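PDB 3MYR: nickel-dependent hydrogenase large subunit from Allochromatium vinosum, which catalyses the reversible oxidation of molecular hydrogen at a nickel-iron centre, passing the electrons to an acceptor, and probably recycles hydrogen released by nitrogenase. Local coordinates for residues L66-A79 / V480-I494. Numbering follows the deposited sequence.
Sequences LVHGIASVRAVEDA and VGIMEAPRGALGHWI. With NFV (Ni-Fe oxidized active center), chain N.
Ala-75 lies so near Gly-481 (CA to CA 3.5 Å) that helix 67-79 all but touches the backbone of strand 480-485. The missing side chain is the hollow: Gly-481 CA approaches Ala-71 O at 3.3 Å in a nearly straight CA-H...O contact, where a beta carbon would collide with the helix. On one flank of this close approach Arg-74, extended from CG to NE, gives NH1 to a lone pair of Ile-482 O (2.8 Å), while its NH2 pairs with Asp-286. On the other, the Ala-71 methyl sits 3.7 Å above the centre of the His-492 ring. Rim to rim, His-492 NE2 and His-68 ND1 share a hydrogen bond of 3.0 Å, straight at 179°, and Tyr-504 holds His-492 ND1. A leucine at His-492 would probably leave His-68 ND1 without its mate and the His-68 ring freer to turn. Toward the metals, Val-67 is the bump: CB rests on Met-483 SD (3.6 Å), CG1, anti to the carbonyl carbon (chi1 -54°), meets Pro-486 CD, and CG2 thereby faces diatomic-ligand atom O1. Leu-490 CD2 fills the notch between Val-67 O and Ala-71 CB. Within the type I turn Ala-485 to Gly-488, Arg-487 N hydrogen-bonds N2 of the nickel-iron centre (2.8 Å), so helix start and hairpin tip together wall the iron side of the [NiFe] hydrogenase active site.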
# COMPACT_ATOMS: atom_id res chain seq x y z
N LEU B 66 3.36 -3.68 -5.74
CA LEU B 66 4.60 -4.40 -6.09
C LEU B 66 5.00 -5.50 -5.10
O LEU B 66 5.40 -6.59 -5.50
CB LEU B 66 5.76 -3.40 -6.46
CG LEU B 66 7.19 -3.99 -6.55
CD1 LEU B 66 7.99 -3.24 -7.53
CD2 LEU B 66 7.86 -3.92 -5.17
N VAL B 67 4.92 -5.26 -3.78
CA VAL B 67 5.68 -6.17 -2.89
C VAL B 67 5.08 -7.58 -2.80
O VAL B 67 5.84 -8.54 -2.72
CB VAL B 67 5.84 -5.63 -1.41
CG1 VAL B 67 6.48 -4.20 -1.47
CG2 VAL B 67 4.47 -5.63 -0.72
N HIS B 68 3.75 -7.72 -2.91
CA HIS B 68 3.20 -9.06 -2.96
C HIS B 68 3.40 -9.72 -4.32
O HIS B 68 3.38 -10.92 -4.38
CB HIS B 68 1.71 -9.06 -2.58
CG HIS B 68 1.47 -8.66 -1.14
ND1 HIS B 68 1.70 -9.52 -0.09
CD2 HIS B 68 1.03 -7.51 -0.58
CE1 HIS B 68 1.46 -8.89 1.06
NE2 HIS B 68 1.04 -7.67 0.79
N GLY B 69 3.44 -8.94 -5.43
CA GLY B 69 3.81 -9.49 -6.71
C GLY B 69 5.20 -10.11 -6.59
O GLY B 69 5.43 -11.21 -7.03
N ILE B 70 6.15 -9.36 -6.06
CA ILE B 70 7.50 -9.87 -5.91
C ILE B 70 7.58 -11.12 -5.01
O ILE B 70 8.20 -12.12 -5.37
CB ILE B 70 8.45 -8.71 -5.43
CG1 ILE B 70 8.82 -7.92 -6.70
CG2 ILE B 70 9.76 -9.33 -4.82
CD1 ILE B 70 9.42 -6.73 -6.41
N ALA B 71 6.94 -11.08 -3.83
CA ALA B 71 6.99 -12.23 -2.92
C ALA B 71 6.34 -13.47 -3.60
O ALA B 71 6.84 -14.59 -3.46
CB ALA B 71 6.22 -11.89 -1.63
N SER B 72 5.26 -13.23 -4.36
CA SER B 72 4.57 -14.30 -5.04
C SER B 72 5.41 -14.98 -6.10
O SER B 72 5.53 -16.20 -6.12
CB SER B 72 3.25 -13.83 -5.66
OG SER B 72 2.56 -14.94 -6.18
N VAL B 73 6.05 -14.21 -6.99
CA VAL B 73 6.80 -14.88 -8.11
C VAL B 73 8.04 -15.52 -7.46
O VAL B 73 8.50 -16.57 -7.91
CB VAL B 73 7.22 -13.88 -9.26
CG1 VAL B 73 5.97 -13.35 -10.03
CG2 VAL B 73 7.99 -12.71 -8.67
N ARG B 74 8.59 -14.90 -6.42
CA ARG B 74 9.73 -15.53 -5.70
C ARG B 74 9.31 -16.86 -5.03
O ARG B 74 10.14 -17.78 -4.93
CB ARG B 74 10.27 -14.62 -4.60
CG ARG B 74 11.18 -13.51 -5.12
CD ARG B 74 11.66 -12.59 -3.99
NE ARG B 74 12.54 -11.52 -4.49
CZ ARG B 74 13.04 -10.54 -3.74
NH1 ARG B 74 12.72 -10.48 -2.46
NH2 ARG B 74 13.81 -9.58 -4.27
N ALA B 75 8.05 -16.95 -4.56
CA ALA B 75 7.58 -18.18 -3.90
C ALA B 75 7.53 -19.28 -4.93
O ALA B 75 7.98 -20.43 -4.66
CB ALA B 75 6.13 -17.97 -3.27
N VAL B 76 6.95 -18.96 -6.10
CA VAL B 76 6.92 -19.90 -7.21
C VAL B 76 8.33 -20.31 -7.73
O VAL B 76 8.61 -21.51 -7.92
CB VAL B 76 6.01 -19.47 -8.39
CG1 VAL B 76 5.95 -20.64 -9.42
CG2 VAL B 76 4.56 -19.13 -7.86
N GLU B 77 9.21 -19.32 -7.91
CA GLU B 77 10.58 -19.56 -8.28
C GLU B 77 11.28 -20.44 -7.21
O GLU B 77 12.02 -21.36 -7.56
CB GLU B 77 11.29 -18.22 -8.44
CG GLU B 77 10.84 -17.48 -9.76
CD GLU B 77 10.91 -15.96 -9.68
OE1 GLU B 77 11.55 -15.41 -8.71
OE2 GLU B 77 10.37 -15.33 -10.63
N ASP B 78 10.98 -20.21 -5.93
CA ASP B 78 11.57 -21.05 -4.87
C ASP B 78 11.05 -22.48 -4.99
O ASP B 78 11.85 -23.42 -4.90
CB ASP B 78 11.27 -20.46 -3.47
CG ASP B 78 12.03 -21.18 -2.37
OD1 ASP B 78 13.25 -21.07 -2.38
OD2 ASP B 78 11.44 -21.89 -1.50
N ALA B 79 9.74 -22.66 -5.16
CA ALA B 79 9.15 -24.00 -5.21
C ALA B 79 9.72 -24.84 -6.35
O ALA B 79 9.92 -26.08 -6.22
CB ALA B 79 7.61 -23.87 -5.35
N VAL B 480 8.94 -20.86 -0.54
CA VAL B 480 8.58 -19.61 0.16
C VAL B 480 9.22 -18.45 -0.56
O VAL B 480 10.39 -18.54 -1.00
CB VAL B 480 8.98 -19.70 1.64
CG1 VAL B 480 10.45 -20.14 1.79
CG2 VAL B 480 8.69 -18.40 2.39
N GLY B 481 8.44 -17.41 -0.78
CA GLY B 481 8.93 -16.16 -1.39
C GLY B 481 9.07 -15.14 -0.28
O GLY B 481 8.12 -14.90 0.45
N ILE B 482 10.29 -14.67 -0.07
CA ILE B 482 10.52 -13.69 0.99
C ILE B 482 10.83 -12.34 0.40
O ILE B 482 11.25 -12.20 -0.77
CB ILE B 482 11.64 -14.11 2.02
CG1 ILE B 482 12.96 -14.35 1.32
CG2 ILE B 482 11.30 -15.37 2.68
CD1 ILE B 482 13.87 -13.02 1.11
N MET B 483 10.60 -11.31 1.19
CA MET B 483 10.89 -9.96 0.72
C MET B 483 10.95 -9.07 1.97
O MET B 483 10.33 -9.41 2.98
CB MET B 483 9.79 -9.50 -0.21
CG MET B 483 9.56 -8.03 -0.05
SD MET B 483 8.98 -7.48 -1.58
CE MET B 483 9.90 -5.97 -1.81
N GLU B 484 11.69 -7.97 1.91
CA GLU B 484 11.60 -6.95 2.95
C GLU B 484 10.74 -5.88 2.30
O GLU B 484 11.20 -5.19 1.40
CB GLU B 484 12.99 -6.39 3.31
CG GLU B 484 13.82 -7.24 4.36
CD GLU B 484 13.17 -7.33 5.80
OE1 GLU B 484 12.45 -6.39 6.28
OE2 GLU B 484 13.42 -8.38 6.45
N ALA B 485 9.47 -5.84 2.66
CA ALA B 485 8.54 -4.84 2.11
C ALA B 485 8.77 -3.54 2.93
O ALA B 485 9.38 -3.61 4.00
CB ALA B 485 7.10 -5.35 2.27
N PRO B 486 8.37 -2.36 2.41
CA PRO B 486 8.55 -1.15 3.27
C PRO B 486 8.07 -1.25 4.74
O PRO B 486 8.66 -0.60 5.59
CB PRO B 486 7.73 -0.06 2.53
CG PRO B 486 7.83 -0.52 1.09
CD PRO B 486 7.68 -2.04 1.13
N ARG B 487 7.04 -2.06 5.03
CA ARG B 487 6.61 -2.23 6.40
C ARG B 487 7.29 -3.38 7.15
O ARG B 487 7.15 -3.47 8.34
CB ARG B 487 5.08 -2.29 6.50
CG ARG B 487 4.47 -0.95 6.13
CD ARG B 487 3.00 -1.05 5.63
NE ARG B 487 2.63 0.30 5.13
CZ ARG B 487 2.98 0.81 3.94
NH1 ARG B 487 3.68 0.17 2.98
NH2 ARG B 487 2.75 2.05 3.75
N GLY B 488 8.09 -4.19 6.47
CA GLY B 488 8.91 -5.20 7.15
C GLY B 488 8.84 -6.56 6.40
O GLY B 488 8.42 -6.63 5.22
N ALA B 489 9.18 -7.63 7.10
CA ALA B 489 9.42 -8.93 6.51
C ALA B 489 8.12 -9.54 6.00
O ALA B 489 7.21 -9.71 6.80
CB ALA B 489 9.99 -9.88 7.61
N LEU B 490 8.12 -10.03 4.76
CA LEU B 490 6.91 -10.49 4.09
C LEU B 490 7.30 -11.84 3.56
O LEU B 490 8.39 -11.98 2.99
CB LEU B 490 6.57 -9.58 2.86
CG LEU B 490 5.59 -10.14 1.81
CD1 LEU B 490 4.19 -10.28 2.42
CD2 LEU B 490 5.43 -9.14 0.60
N GLY B 491 6.42 -12.84 3.73
CA GLY B 491 6.67 -14.16 3.15
C GLY B 491 5.35 -14.70 2.56
O GLY B 491 4.27 -14.47 3.17
N HIS B 492 5.44 -15.43 1.43
CA HIS B 492 4.33 -16.14 0.87
C HIS B 492 4.78 -17.59 0.85
O HIS B 492 5.80 -17.90 0.22
CB HIS B 492 4.05 -15.71 -0.56
CG HIS B 492 3.44 -14.34 -0.67
ND1 HIS B 492 2.85 -13.89 -1.82
CD2 HIS B 492 3.28 -13.35 0.24
CE1 HIS B 492 2.38 -12.67 -1.63
NE2 HIS B 492 2.59 -12.34 -0.37
N TRP B 493 4.03 -18.47 1.52
CA TRP B 493 4.39 -19.90 1.46
C TRP B 493 3.40 -20.58 0.51
O TRP B 493 2.18 -20.46 0.71
CB TRP B 493 4.26 -20.49 2.86
CG TRP B 493 5.41 -20.18 3.76
CD1 TRP B 493 6.41 -21.06 4.12
CD2 TRP B 493 5.63 -18.97 4.51
NE1 TRP B 493 7.25 -20.46 5.02
CE2 TRP B 493 6.81 -19.18 5.26
CE3 TRP B 493 5.02 -17.69 4.54
CZ2 TRP B 493 7.35 -18.19 6.10
CZ3 TRP B 493 5.52 -16.71 5.38
CH2 TRP B 493 6.69 -16.96 6.15
N ILE B 494 3.90 -21.27 -0.50
CA ILE B 494 2.98 -21.91 -1.49
C ILE B 494 3.20 -23.42 -1.49
O ILE B 494 4.33 -23.91 -1.41
CB ILE B 494 3.17 -21.36 -2.90
CG1 ILE B 494 2.14 -21.94 -3.87
CG2 ILE B 494 4.62 -21.65 -3.41
CD1 ILE B 494 2.19 -21.24 -5.29
FE NFV N . 2.33 -4.12 2.94
NI NFV N . -0.12 -2.50 2.27
C1 NFV N . 3.07 -5.49 2.70
O1 NFV N . 3.71 -6.54 2.54
C2 NFV N . 4.03 -3.27 3.04
N2 NFV N . 5.10 -2.75 3.08
C3 NFV N . 2.26 -4.38 4.80
N3 NFV N . 2.19 -4.55 5.96
O4 NFV N . 1.49 -2.34 3.22